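Local coordinates for chaperone CupB2 (Pseudomonas aeruginosa, PDB 3Q48), which probably acts as a periplasmic folding chaperone for fimbrial subunits during pilus assembly, at residues 47-61 with 85-98. Numbering follows the deposited sequence.
Sequences TLRVSNTSGTPVLAQ and AVTRVEPNGGAVLR
Buried Asn52, facing Val89 of 85-98, is a worked example of how one amide can tie the loop 53-57 to the end of strand 86-89. Its CB rests on Val89 CG1 at 3.3 Å, and CG, placed opposite the backbone N (chi1 172°), comes up against Glu90 O. Both polar atoms at the tip are used. ND2 donates to Val89 O (2.8 Å), coming in above the plane of that carbonyl, and, almost straight, to Thr56 O (2.8 Å); both acceptors lie in the plane of the Asn52 amide, which fixes its rotation. OD1 accepts from Ser54 OG in the carbonyl plane, on a lone pair. Asn52 N binds Gly93 O at 2.9 Å, while Asn92 N reaches Ser54 O. Farther along the strands, Leu97 CD1 packs against both Leu48 CD2 (3.6 Å) and Val50 CG1 (3.7 Å), and the Leu97 side chain also touches Ile118 of strand 112-121; Val89 CG2 meets Ala60 CB. On the outer surface Pro57 CB lies over one face of the Arg88 guanidinium, toward its rim, and Arg88 NH1 pairs with Glu90. Two antiparallel pairs, 47-52 with 93-98 and 58-61 with 86-89, run into connecting loops that, with Asn92 and Gly93 opposite Asn52 as a G1 beta bulge, form one end of the immunoglobulin-like N-terminal domain of PapD-family chaperones.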
ATOM      1  N   THR A  47       5.892  -7.618 -13.013  1.00 32.27           N
ATOM      2  CA  THR A  47       6.987  -8.277 -12.304  1.00 31.11           C
ATOM      3  C   THR A  47       7.470  -7.435 -11.132  1.00 30.65           C
ATOM      4  O   THR A  47       7.091  -6.288 -10.988  1.00 30.25           O
ATOM      5  CB  THR A  47       8.191  -8.593 -13.220  1.00 31.29           C
ATOM      6  OG1 THR A  47       8.767  -7.373 -13.653  1.00 31.61           O
ATOM      7  CG2 THR A  47       7.786  -9.364 -14.422  1.00 30.50           C
ATOM      8  N   LEU A  48       8.323  -8.024 -10.301  1.00 31.47           N
ATOM      9  CA  LEU A  48       8.748  -7.472  -9.021  1.00 31.36           C
ATOM     10  C   LEU A  48      10.031  -8.194  -8.662  1.00 31.59           C
ATOM     11  O   LEU A  48      10.097  -9.420  -8.767  1.00 31.70           O
ATOM     12  CB  LEU A  48       7.680  -7.795  -7.958  1.00 31.62           C
ATOM     13  CG  LEU A  48       8.099  -7.676  -6.479  1.00 32.91           C
ATOM     14  CD1 LEU A  48       7.958  -6.265  -6.011  1.00 34.34           C
ATOM     15  CD2 LEU A  48       7.295  -8.623  -5.552  1.00 35.78           C
ATOM     16  N   ARG A  49      11.048  -7.455  -8.229  1.00 32.48           N
ATOM     17  CA  ARG A  49      12.319  -8.072  -7.803  1.00 33.39           C
ATOM     18  C   ARG A  49      12.359  -8.245  -6.292  1.00 33.79           C
ATOM     19  O   ARG A  49      11.942  -7.329  -5.555  1.00 33.17           O
ATOM     20  CB  ARG A  49      13.521  -7.262  -8.259  1.00 33.16           C
ATOM     21  CG  ARG A  49      13.619  -7.147  -9.736  1.00 35.71           C
ATOM     22  CD  ARG A  49      14.832  -6.312 -10.086  1.00 41.91           C
ATOM     23  NE  ARG A  49      14.900  -5.998 -11.519  1.00 45.36           N
ATOM     24  CZ  ARG A  49      15.898  -5.325 -12.093  1.00 47.82           C
ATOM     25  NH1 ARG A  49      16.925  -4.902 -11.362  1.00 47.94           N
ATOM     26  NH2 ARG A  49      15.879  -5.076 -13.397  1.00 49.61           N
ATOM     27  N   VAL A  50      12.832  -9.416  -5.851  1.00 34.32           N
ATOM     28  CA  VAL A  50      13.156  -9.647  -4.463  1.00 36.00           C
ATOM     29  C   VAL A  50      14.627 -10.012  -4.335  1.00 37.43           C
ATOM     30  O   VAL A  50      15.064 -10.971  -4.923  1.00 38.77           O
ATOM     31  CB  VAL A  50      12.288 -10.758  -3.815  1.00 36.37           C
ATOM     32  CG1 VAL A  50      10.798 -10.495  -4.059  1.00 36.48           C
ATOM     33  CG2 VAL A  50      12.679 -12.131  -4.340  1.00 37.32           C
ATOM     34  N   SER A  51      15.382  -9.233  -3.572  1.00 38.52           N
ATOM     35  CA  SER A  51      16.817  -9.422  -3.388  1.00 39.89           C
ATOM     36  C   SER A  51      17.136 -10.156  -2.101  1.00 41.29           C
ATOM     37  O   SER A  51      16.481  -9.968  -1.068  1.00 41.31           O
ATOM     38  CB  SER A  51      17.552  -8.085  -3.323  1.00 40.31           C
ATOM     39  OG  SER A  51      17.334  -7.309  -4.478  1.00 40.06           O
ATOM     40  N   ASN A  52      18.156 -11.002  -2.178  1.00 42.90           N
ATOM     41  CA  ASN A  52      18.704 -11.679  -1.014  1.00 44.32           C
ATOM     42  C   ASN A  52      20.011 -10.972  -0.687  1.00 46.49           C
ATOM     43  O   ASN A  52      21.022 -11.088  -1.413  1.00 46.77           O
ATOM     44  CB  ASN A  52      18.889 -13.159  -1.312  1.00 44.07           C
ATOM     45  CG  ASN A  52      19.615 -13.882  -0.242  1.00 43.62           C
ATOM     46  OD1 ASN A  52      19.947 -13.301   0.780  1.00 43.63           O
ATOM     47  ND2 ASN A  52      19.888 -15.172  -0.466  1.00 43.17           N
ATOM     48  N   THR A  53      19.980 -10.187   0.389  1.00 48.29           N
ATOM     49  CA  THR A  53      21.127  -9.318   0.666  1.00 50.78           C
ATOM     50  C   THR A  53      22.235 -10.028   1.463  1.00 51.99           C
ATOM     51  O   THR A  53      23.403  -9.600   1.446  1.00 53.54           O
ATOM     52  CB  THR A  53      20.697  -7.964   1.272  1.00 50.64           C
ATOM     53  OG1 THR A  53      21.726  -7.003   1.029  1.00 51.97           O
ATOM     54  CG2 THR A  53      20.390  -8.088   2.770  1.00 52.27           C
ATOM     55  N   SER A  54      21.862 -11.149   2.090  1.00 51.92           N
ATOM     56  CA  SER A  54      22.778 -11.998   2.859  1.00 53.13           C
ATOM     57  C   SER A  54      23.756 -12.888   2.030  1.00 53.53           C
ATOM     58  O   SER A  54      23.811 -12.821   0.779  1.00 53.44           O
ATOM     59  CB  SER A  54      21.954 -12.867   3.806  1.00 53.35           C
ATOM     60  OG  SER A  54      21.451 -13.996   3.121  1.00 53.97           O
ATOM     61  N   GLY A  55      24.520 -13.722   2.733  1.00 53.72           N
ATOM     62  CA  GLY A  55      25.540 -14.548   2.104  1.00 53.33           C
ATOM     63  C   GLY A  55      25.141 -16.005   1.954  1.00 52.90           C
ATOM     64  O   GLY A  55      25.958 -16.802   1.476  1.00 53.46           O
ATOM     65  N   THR A  56      23.911 -16.355   2.375  1.00 51.11           N
ATOM     66  CA  THR A  56      23.343 -17.721   2.210  1.00 50.26           C
ATOM     67  C   THR A  56      22.119 -17.740   1.285  1.00 47.49           C
ATOM     68  O   THR A  56      21.320 -16.814   1.305  1.00 46.37           O
ATOM     69  CB  THR A  56      22.906 -18.389   3.579  1.00 50.67           C
ATOM     70  OG1 THR A  56      21.983 -17.543   4.261  1.00 50.66           O
ATOM     71  CG2 THR A  56      24.074 -18.630   4.479  1.00 53.37           C
ATOM     72  N   PRO A  57      21.932 -18.818   0.501  1.00 46.56           N
ATOM     73  CA  PRO A  57      20.622 -18.928  -0.214  1.00 44.82           C
ATOM     74  C   PRO A  57      19.392 -18.978   0.721  1.00 43.50           C
ATOM     75  O   PRO A  57      19.481 -19.494   1.825  1.00 44.45           O
ATOM     76  CB  PRO A  57      20.742 -20.248  -0.999  1.00 45.37           C
ATOM     77  CG  PRO A  57      21.891 -20.993  -0.357  1.00 47.10           C
ATOM     78  CD  PRO A  57      22.834 -19.939   0.193  1.00 47.23           C
ATOM     79  N   VAL A  58      18.254 -18.463   0.265  1.00 41.07           N
ATOM     80  CA  VAL A  58      17.020 -18.489   1.020  1.00 38.76           C
ATOM     81  C   VAL A  58      15.915 -18.898   0.087  1.00 37.74           C
ATOM     82  O   VAL A  58      15.993 -18.624  -1.117  1.00 37.55           O
ATOM     83  CB  VAL A  58      16.666 -17.095   1.555  1.00 38.25           C
ATOM     84  CG1 VAL A  58      17.883 -16.437   2.185  1.00 39.53           C
ATOM     85  CG2 VAL A  58      16.136 -16.208   0.450  1.00 35.39           C
ATOM     86  N   LEU A  59      14.877 -19.538   0.627  1.00 36.88           N
ATOM     87  CA  LEU A  59      13.655 -19.743  -0.132  1.00 35.63           C
ATOM     88  C   LEU A  59      12.693 -18.611   0.123  1.00 34.94           C
ATOM     89  O   LEU A  59      12.459 -18.197   1.264  1.00 34.98           O
ATOM     90  CB  LEU A  59      12.975 -21.091   0.169  1.00 35.98           C
ATOM     91  CG  LEU A  59      13.678 -22.419  -0.117  1.00 36.20           C
ATOM     92  CD1 LEU A  59      12.852 -23.651   0.348  1.00 37.39           C
ATOM     93  CD2 LEU A  59      14.063 -22.546  -1.553  1.00 33.43           C
ATOM     94  N   ALA A  60      12.114 -18.110  -0.953  1.00 34.85           N
ATOM     95  CA  ALA A  60      11.128 -17.062  -0.846  1.00 34.18           C
ATOM     96  C   ALA A  60       9.779 -17.599  -1.296  1.00 33.66           C
ATOM     97  O   ALA A  60       9.643 -18.020  -2.432  1.00 33.90           O
ATOM     98  CB  ALA A  60      11.531 -15.865  -1.691  1.00 33.67           C
ATOM     99  N   GLN A  61       8.794 -17.567  -0.398  1.00 33.23           N
ATOM    100  CA  GLN A  61       7.411 -17.912  -0.732  1.00 32.27           C
ATOM    101  C   GLN A  61       6.589 -16.635  -0.838  1.00 30.28           C
ATOM    102  O   GLN A  61       6.676 -15.752   0.020  1.00 29.16           O
ATOM    103  CB  GLN A  61       6.816 -18.823   0.336  1.00 32.73           C
ATOM    104  CG  GLN A  61       5.486 -19.499  -0.019  1.00 35.07           C
ATOM    105  CD  GLN A  61       5.040 -20.425   1.121  1.00 38.99           C
ATOM    106  OE1 GLN A  61       5.869 -21.121   1.721  1.00 41.64           O
ATOM    107  NE2 GLN A  61       3.760 -20.410   1.448  1.00 39.10           N
ATOM    108  N   ALA A  85       5.688 -19.608  -6.904  1.00 35.40           N
ATOM    109  CA  ALA A  85       5.140 -19.381  -5.553  1.00 35.59           C
ATOM    110  C   ALA A  85       6.228 -19.516  -4.484  1.00 35.37           C
ATOM    111  O   ALA A  85       6.116 -18.934  -3.421  1.00 35.71           O
ATOM    112  CB  ALA A  85       3.964 -20.325  -5.261  1.00 35.65           C
ATOM    113  N   VAL A  86       7.274 -20.274  -4.796  1.00 35.47           N
ATOM    114  CA  VAL A  86       8.393 -20.521  -3.922  1.00 34.99           C
ATOM    115  C   VAL A  86       9.637 -20.393  -4.796  1.00 35.02           C
ATOM    116  O   VAL A  86       9.731 -20.978  -5.897  1.00 34.69           O
ATOM    117  CB  VAL A  86       8.340 -21.955  -3.301  1.00 36.69           C
ATOM    118  CG1 VAL A  86       9.348 -22.087  -2.148  1.00 38.23           C
ATOM    119  CG2 VAL A  86       6.924 -22.326  -2.785  1.00 35.75           C
ATOM    120  N   THR A  87      10.607 -19.625  -4.319  1.00 34.52           N
ATOM    121  CA  THR A  87      11.820 -19.430  -5.103  1.00 34.02           C
ATOM    122  C   THR A  87      13.127 -19.354  -4.259  1.00 34.19           C
ATOM    123  O   THR A  87      13.169 -18.882  -3.132  1.00 34.05           O
ATOM    124  CB  THR A  87      11.618 -18.320  -6.173  1.00 33.13           C
ATOM    125  OG1 THR A  87      12.784 -18.221  -6.982  1.00 36.13           O
ATOM    126  CG2 THR A  87      11.346 -17.004  -5.559  1.00 32.66           C
ATOM    127  N   ARG A  88      14.166 -19.966  -4.781  1.00 34.99           N
ATOM    128  CA  ARG A  88      15.485 -19.822  -4.245  1.00 35.90           C
ATOM    129  C   ARG A  88      16.038 -18.458  -4.683  1.00 35.32           C
ATOM    130  O   ARG A  88      15.852 -18.032  -5.838  1.00 35.05           O
ATOM    131  CB  ARG A  88      16.359 -20.898  -4.850  1.00 37.23           C
ATOM    132  CG  ARG A  88      17.604 -21.174  -4.059  1.00 39.63           C
ATOM    133  CD  ARG A  88      18.598 -21.943  -4.913  1.00 44.48           C
ATOM    134  NE  ARG A  88      19.527 -22.635  -4.021  1.00 47.68           N
ATOM    135  CZ  ARG A  88      20.794 -22.293  -3.880  1.00 47.00           C
ATOM    136  NH1 ARG A  88      21.294 -21.289  -4.602  1.00 45.54           N
ATOM    137  NH2 ARG A  88      21.551 -22.963  -3.025  1.00 49.74           N
ATOM    138  N   VAL A  89      16.724 -17.778  -3.775  1.00 34.26           N
ATOM    139  CA  VAL A  89      17.298 -16.503  -4.103  1.00 32.54           C
ATOM    140  C   VAL A  89      18.764 -16.606  -3.714  1.00 34.00           C
ATOM    141  O   VAL A  89      19.075 -16.792  -2.542  1.00 33.92           O
ATOM    142  CB  VAL A  89      16.592 -15.370  -3.328  1.00 31.77           C
ATOM    143  CG1 VAL A  89      17.024 -14.004  -3.849  1.00 30.91           C
ATOM    144  CG2 VAL A  89      15.032 -15.526  -3.377  1.00 28.84           C
ATOM    145  N   GLU A  90      19.650 -16.481  -4.698  1.00 34.46           N
ATOM    146  CA  GLU A  90      21.078 -16.589  -4.487  1.00 37.14           C
ATOM    147  C   GLU A  90      21.580 -15.627  -3.430  1.00 37.43           C
ATOM    148  O   GLU A  90      20.988 -14.574  -3.219  1.00 35.78           O
ATOM    149  CB  GLU A  90      21.895 -16.310  -5.769  1.00 37.88           C
ATOM    150  CG  GLU A  90      21.755 -17.285  -6.920  1.00 41.36           C
ATOM    151  CD  GLU A  90      21.908 -18.754  -6.533  1.00 45.44           C
ATOM    152  OE1 GLU A  90      22.838 -19.113  -5.773  1.00 47.47           O
ATOM    153  OE2 GLU A  90      21.079 -19.554  -7.017  1.00 47.11           O
ATOM    154  N   PRO A  91      22.696 -15.987  -2.775  1.00 39.05           N
ATOM    155  CA  PRO A  91      23.436 -15.001  -1.988  1.00 40.49           C
ATOM    156  C   PRO A  91      23.822 -13.788  -2.849  1.00 40.74           C
ATOM    157  O   PRO A  91      24.323 -13.943  -3.969  1.00 41.52           O
ATOM    158  CB  PRO A  91      24.681 -15.769  -1.516  1.00 41.76           C
ATOM    159  CG  PRO A  91      24.582 -17.144  -2.122  1.00 41.57           C
ATOM    160  CD  PRO A  91      23.177 -17.355  -2.553  1.00 39.65           C
ATOM    161  N   ASN A  92      23.549 -12.590  -2.330  1.00 40.84           N
ATOM    162  CA  ASN A  92      23.809 -11.322  -3.036  1.00 40.40           C
ATOM    163  C   ASN A  92      23.257 -11.373  -4.442  1.00 39.16           C
ATOM    164  O   ASN A  92      23.988 -11.162  -5.413  1.00 41.53           O
ATOM    165  CB  ASN A  92      25.305 -10.989  -3.083  1.00 42.05           C
ATOM    166  CG  ASN A  92      25.993 -11.160  -1.733  1.00 45.23           C
ATOM    167  OD1 ASN A  92      26.885 -12.020  -1.592  1.00 47.16           O
ATOM    168  ND2 ASN A  92      25.577 -10.356  -0.730  1.00 43.09           N
ATOM    169  N   GLY A  93      21.979 -11.678  -4.549  1.00 36.29           N
ATOM    170  CA  GLY A  93      21.376 -11.970  -5.819  1.00 34.89           C
ATOM    171  C   GLY A  93      19.938 -11.563  -5.707  1.00 34.01           C
ATOM    172  O   GLY A  93      19.539 -10.927  -4.733  1.00 34.51           O
ATOM    173  N   GLY A  94      19.143 -11.899  -6.701  1.00 32.88           N
ATOM    174  CA  GLY A  94      17.761 -11.488  -6.689  1.00 31.07           C
ATOM    175  C   GLY A  94      16.966 -12.422  -7.554  1.00 30.84           C
ATOM    176  O   GLY A  94      17.489 -12.973  -8.531  1.00 31.33           O
ATOM    177  N   ALA A  95      15.705 -12.602  -7.193  1.00 29.55           N
ATOM    178  CA  ALA A  95      14.778 -13.316  -8.043  1.00 29.76           C
ATOM    179  C   ALA A  95      13.700 -12.388  -8.543  1.00 28.97           C
ATOM    180  O   ALA A  95      13.552 -11.275  -8.067  1.00 28.98           O
ATOM    181  CB  ALA A  95      14.175 -14.497  -7.310  1.00 30.10           C
ATOM    182  N   VAL A  96      12.947 -12.859  -9.515  1.00 29.24           N
ATOM    183  CA  VAL A  96      11.936 -12.067 -10.142  1.00 28.95           C
ATOM    184  C   VAL A  96      10.634 -12.813  -9.926  1.00 29.65           C
ATOM    185  O   VAL A  96      10.521 -14.009 -10.284  1.00 30.23           O
ATOM    186  CB  VAL A  96      12.173 -11.986 -11.665  1.00 30.23           C
ATOM    187  CG1 VAL A  96      11.022 -11.179 -12.337  1.00 29.24           C
ATOM    188  CG2 VAL A  96      13.573 -11.397 -12.004  1.00 29.61           C
ATOM    189  N   LEU A  97       9.649 -12.127  -9.353  1.00 28.45           N
ATOM    190  CA  LEU A  97       8.345 -12.756  -9.160  1.00 28.48           C
ATOM    191  C   LEU A  97       7.433 -12.146 -10.171  1.00 28.14           C
ATOM    192  O   LEU A  97       7.571 -10.968 -10.498  1.00 27.56           O
ATOM    193  CB  LEU A  97       7.759 -12.495  -7.775  1.00 27.98           C
ATOM    194  CG  LEU A  97       8.592 -12.765  -6.535  1.00 29.29           C
ATOM    195  CD1 LEU A  97       7.805 -12.217  -5.390  1.00 28.71           C
ATOM    196  CD2 LEU A  97       8.934 -14.277  -6.318  1.00 29.09           C
ATOM    197  N   ARG A  98       6.481 -12.942 -10.637  1.00 28.09           N
ATOM    198  CA  ARG A  98       5.602 -12.533 -11.682  1.00 27.89           C
ATOM    199  C   ARG A  98       4.195 -12.590 -11.163  1.00 27.42           C
ATOM    200  O   ARG A  98       3.729 -13.640 -10.750  1.00 26.82           O
ATOM    201  CB  ARG A  98       5.810 -13.449 -12.884  1.00 28.64           C
ATOM    202  CG  ARG A  98       5.215 -12.951 -14.122  1.00 31.95           C
ATOM    203  CD  ARG A  98       5.456 -13.916 -15.219  1.00 40.91           C
ATOM    204  NE  ARG A  98       6.777 -13.671 -15.785  1.00 47.08           N
ATOM    205  CZ  ARG A  98       7.120 -12.566 -16.462  1.00 49.05           C
ATOM    206  NH1 ARG A  98       6.249 -11.577 -16.659  1.00 49.19           N
ATOM    207  NH2 ARG A  98       8.351 -12.439 -16.934  1.00 49.54           N
TER